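Local coordinates for protein endo-alpha-mannosidase (Bacteroides thetaiotaomicron, PDB 4ACY) that probably cleaves internal alpha-mannosidic linkages of N-glycan-type mannose chains, as a family 99 glycoside hydrolase with endo-alpha-mannosidase activity, at residues 58-66 against 77-88. Numbering follows the deposited sequence.
Sequences EMKHWMHPI and GAISGLNDDIAC
His-64 and Ile-79 pair across a short antiparallel hairpin, bound in both directions through their backbones. The Ile-79 N to His-64 O bond is 2.9 Å and nearly straight (175° at the hydrogen). Beyond Pro-65, Ile-66 N donates to Gly-77 O from above the carbonyl plane. The return bond from Gly-77 N to Ile-66 O is weak, and a water bridges the same two atoms. Ile-66 and Ile-79 lie on the same sheet face as His-64, and their CG1 branches meet at 3.9 Å. The imidazole of His-64 has CG anti to its own N (chi1 -165°). Its ND1 then reaches Pro-65 O at 2.7 Å, on a lone pair and close to the ring plane. The CB of His-64 presses on Ala-87 CB at 3.2 Å. With alanine in place of this histidine, Pro-65 O would probably lose its imidazole donor and a gap would open beside His-331, whose ring meets that of His-64.

Trp-62 makes contact through both its backbone and its ring. Its backbone O accepts from Ala-87 N at 3.0 Å. Its indole carries CE3 alongside Ile-86 CD1, the two side chains pointing the same way. Cys-88 SG comes in at the indole edge, 4.0 Å from CZ3. Gly-81 CA lies against Trp-62 O, and a CB there would collide with Met-63 N; its positive phi also favours glycine. Selenomethionine Met-59 bends at chi2 (-59°) and lays CE against Gly-81 O, while its CG touches Leu-82 CD2.

The hairpin of strands 64-66 and 77-79 is separate from the closed eight-stranded parallel barrel. Trp-62 stacks on Tyr-50, in the loop between strand 42-46 and helix 53-56. Asp-85 forms a salt bridge with Arg-289, in the loop between strand 276-281 and helix 305-316.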
loop_
_atom_site.group_PDB
_atom_site.type_symbol
_atom_site.label_atom_id
_atom_site.label_comp_id
_atom_site.label_asym_id
_atom_site.label_seq_id
_atom_site.Cartn_x
_atom_site.Cartn_y
_atom_site.Cartn_z
ATOM N N GLU A 58 16.747 9.255 15.697
ATOM C CA GLU A 58 17.570 8.982 14.513
ATOM C C GLU A 58 16.688 9.086 13.273
ATOM O O GLU A 58 15.461 8.957 13.385
ATOM C CB GLU A 58 18.199 7.583 14.593
ATOM C CG GLU A 58 17.185 6.435 14.423
ATOM C CD GLU A 58 17.691 5.088 14.914
ATOM O OE1 GLU A 58 18.921 4.848 14.886
ATOM O OE2 GLU A 58 16.841 4.265 15.330
HETATM N N MSE A 59 17.295 9.337 12.111
HETATM C CA MSE A 59 16.559 9.247 10.840
HETATM C C MSE A 59 16.204 7.790 10.614
HETATM O O MSE A 59 17.026 6.901 10.839
HETATM C CB MSE A 59 17.385 9.716 9.635
HETATM C CG MSE A 59 17.470 11.199 9.432
HETATM SE SE MSE A 59 15.747 12.076 9.198
HETATM C CE MSE A 59 16.388 13.942 9.236
ATOM N N LYS A 60 14.972 7.553 10.189
ATOM C CA LYS A 60 14.549 6.223 9.783
ATOM C C LYS A 60 13.894 6.346 8.425
ATOM O O LYS A 60 12.987 7.147 8.224
ATOM C CB LYS A 60 13.576 5.617 10.797
ATOM C CG LYS A 60 14.146 5.429 12.180
ATOM C CD LYS A 60 13.112 4.773 13.090
ATOM C CE LYS A 60 13.646 4.594 14.512
ATOM N NZ LYS A 60 12.522 4.464 15.503
ATOM N N HIS A 61 14.374 5.543 7.486
ATOM C CA HIS A 61 13.873 5.524 6.101
ATOM C C HIS A 61 14.211 6.720 5.200
ATOM O O HIS A 61 14.489 6.535 4.005
ATOM C CB HIS A 61 12.391 5.136 6.034
ATOM C CG HIS A 61 12.182 3.657 5.972
ATOM N ND1 HIS A 61 12.000 2.984 4.783
ATOM C CD2 HIS A 61 12.184 2.713 6.946
ATOM C CE1 HIS A 61 11.879 1.688 5.029
ATOM N NE2 HIS A 61 11.987 1.497 6.332
ATOM N N TRP A 62 14.190 7.938 5.743
ATOM C CA TRP A 62 14.698 9.079 4.982
ATOM C C TRP A 62 16.181 8.871 4.718
ATOM O O TRP A 62 16.709 9.342 3.712
ATOM C CB TRP A 62 14.450 10.406 5.713
ATOM C CG TRP A 62 13.018 10.604 6.085
ATOM C CD1 TRP A 62 12.507 10.717 7.352
ATOM C CD2 TRP A 62 11.897 10.722 5.191
ATOM N NE1 TRP A 62 11.148 10.892 7.297
ATOM C CE2 TRP A 62 10.745 10.885 5.990
ATOM C CE3 TRP A 62 11.750 10.666 3.796
ATOM C CZ2 TRP A 62 9.468 11.033 5.448
ATOM C CZ3 TRP A 62 10.481 10.814 3.247
ATOM C CH2 TRP A 62 9.347 10.979 4.077
HETATM N N MSE A 63 16.820 8.194 5.672
HETATM C CA MSE A 63 18.123 7.590 5.481
HETATM C C MSE A 63 17.847 6.175 4.959
HETATM O O MSE A 63 17.027 5.464 5.522
HETATM C CB MSE A 63 18.861 7.551 6.817
HETATM C CG MSE A 63 20.084 6.667 6.845
HETATM SE SE MSE A 63 21.021 6.797 8.539
HETATM C CE MSE A 63 19.591 6.370 9.761
ATOM N N HIS A 64 18.509 5.778 3.873
ATOM C CA HIS A 64 18.190 4.491 3.242
ATOM C C HIS A 64 19.381 4.007 2.429
ATOM O O HIS A 64 20.095 4.826 1.843
ATOM C CB HIS A 64 16.976 4.691 2.331
ATOM C CG HIS A 64 16.302 3.428 1.885
ATOM N ND1 HIS A 64 16.777 2.651 0.848
ATOM C CD2 HIS A 64 15.147 2.848 2.289
ATOM C CE1 HIS A 64 15.961 1.628 0.655
ATOM N NE2 HIS A 64 14.959 1.727 1.513
ATOM N N PRO A 65 19.613 2.673 2.391
ATOM C CA PRO A 65 20.702 2.205 1.535
ATOM C C PRO A 65 20.381 2.401 0.055
ATOM O O PRO A 65 19.215 2.598 -0.321
ATOM C CB PRO A 65 20.813 0.696 1.847
ATOM C CG PRO A 65 19.996 0.430 3.011
ATOM C CD PRO A 65 19.052 1.605 3.235
ATOM N N ILE A 66 21.415 2.371 -0.774
ATOM C CA ILE A 66 21.263 2.410 -2.222
ATOM C C ILE A 66 21.512 0.990 -2.753
ATOM O O ILE A 66 22.600 0.452 -2.558
ATOM C CB ILE A 66 22.268 3.393 -2.871
ATOM C CG1 ILE A 66 22.096 4.808 -2.300
ATOM C CG2 ILE A 66 22.070 3.436 -4.371
ATOM C CD1 ILE A 66 23.172 5.789 -2.771
ATOM N N GLY A 77 25.504 1.510 -1.188
ATOM C CA GLY A 77 25.605 2.946 -0.933
ATOM C C GLY A 77 24.655 3.400 0.162
ATOM O O GLY A 77 23.916 2.606 0.737
ATOM N N ALA A 78 24.681 4.693 0.467
ATOM C CA ALA A 78 23.784 5.212 1.490
ATOM C C ALA A 78 23.353 6.630 1.168
ATOM O O ALA A 78 24.144 7.430 0.679
ATOM C CB ALA A 78 24.458 5.172 2.882
ATOM N N ILE A 79 22.080 6.922 1.418
ATOM C CA ILE A 79 21.609 8.305 1.434
ATOM C C ILE A 79 21.383 8.636 2.903
ATOM O O ILE A 79 20.651 7.925 3.590
ATOM C CB ILE A 79 20.323 8.476 0.584
ATOM C CG1 ILE A 79 20.627 8.183 -0.891
ATOM C CG2 ILE A 79 19.751 9.893 0.739
ATOM C CD1 ILE A 79 19.400 8.030 -1.754
ATOM N N SER A 80 22.022 9.706 3.386
ATOM C CA SER A 80 22.079 9.965 4.840
ATOM C C SER A 80 20.772 10.410 5.497
ATOM O O SER A 80 20.571 10.204 6.699
ATOM C CB SER A 80 23.156 11.005 5.139
ATOM O OG SER A 80 22.771 12.250 4.604
ATOM N N GLY A 81 19.899 11.036 4.715
ATOM C CA GLY A 81 18.680 11.651 5.244
ATOM C C GLY A 81 18.967 13.006 5.876
ATOM O O GLY A 81 18.043 13.698 6.334
ATOM N N LEU A 82 20.248 13.380 5.902
ATOM C CA LEU A 82 20.697 14.652 6.495
ATOM C C LEU A 82 20.952 15.719 5.428
ATOM O O LEU A 82 21.123 15.404 4.245
ATOM C CB LEU A 82 21.954 14.422 7.354
ATOM C CG LEU A 82 21.900 13.272 8.379
ATOM C CD1 LEU A 82 23.282 12.957 8.945
ATOM C CD2 LEU A 82 20.896 13.519 9.498
ATOM N N ASN A 83 20.952 16.990 5.840
ATOM C CA ASN A 83 21.171 18.122 4.924
ATOM C C ASN A 83 20.206 18.131 3.751
ATOM O O ASN A 83 20.596 18.471 2.635
ATOM C CB ASN A 83 22.626 18.162 4.412
ATOM C CG ASN A 83 23.631 18.082 5.531
ATOM O OD1 ASN A 83 23.729 18.997 6.347
ATOM N ND2 ASN A 83 24.375 16.979 5.592
ATOM N N ASP A 84 18.958 17.739 4.013
ATOM C CA ASP A 84 17.886 17.688 3.010
ATOM C C ASP A 84 18.170 16.691 1.866
ATOM O O ASP A 84 17.560 16.770 0.808
ATOM C CB ASP A 84 17.544 19.090 2.456
ATOM C CG ASP A 84 17.143 20.096 3.558
ATOM O OD1 ASP A 84 16.835 19.682 4.698
ATOM O OD2 ASP A 84 17.152 21.313 3.272
ATOM N N ASP A 85 19.090 15.758 2.109
ATOM C CA ASP A 85 19.502 14.747 1.116
ATOM C C ASP A 85 18.821 13.449 1.525
ATOM O O ASP A 85 19.335 12.708 2.367
ATOM C CB ASP A 85 21.032 14.604 1.141
ATOM C CG ASP A 85 21.579 13.619 0.088
ATOM O OD1 ASP A 85 20.851 13.210 -0.840
ATOM O OD2 ASP A 85 22.783 13.291 0.186
ATOM N N ILE A 86 17.644 13.208 0.958
ATOM C CA ILE A 86 16.759 12.159 1.465
ATOM C C ILE A 86 16.426 11.089 0.410
ATOM O O ILE A 86 16.504 11.335 -0.795
ATOM C CB ILE A 86 15.463 12.739 2.108
ATOM C CG1 ILE A 86 14.571 13.423 1.065
ATOM C CG2 ILE A 86 15.810 13.702 3.285
ATOM C CD1 ILE A 86 13.156 13.718 1.599
ATOM N N ALA A 87 16.037 9.908 0.892
ATOM C CA ALA A 87 15.946 8.707 0.051
ATOM C C ALA A 87 14.663 8.592 -0.787
ATOM O O ALA A 87 13.911 7.601 -0.689
ATOM C CB ALA A 87 16.132 7.471 0.910
ATOM N N CYS A 88 14.430 9.604 -1.611
ATOM C CA CYS A 88 13.279 9.662 -2.497
ATOM C C CYS A 88 13.509 10.702 -3.580
ATOM O O CYS A 88 14.324 11.621 -3.398
ATOM C CB CYS A 88 11.982 9.947 -1.720
ATOM S SG CYS A 88 12.170 11.090 -0.349
HETATM O O HOH W 1 25.095 0.424 -4.071
#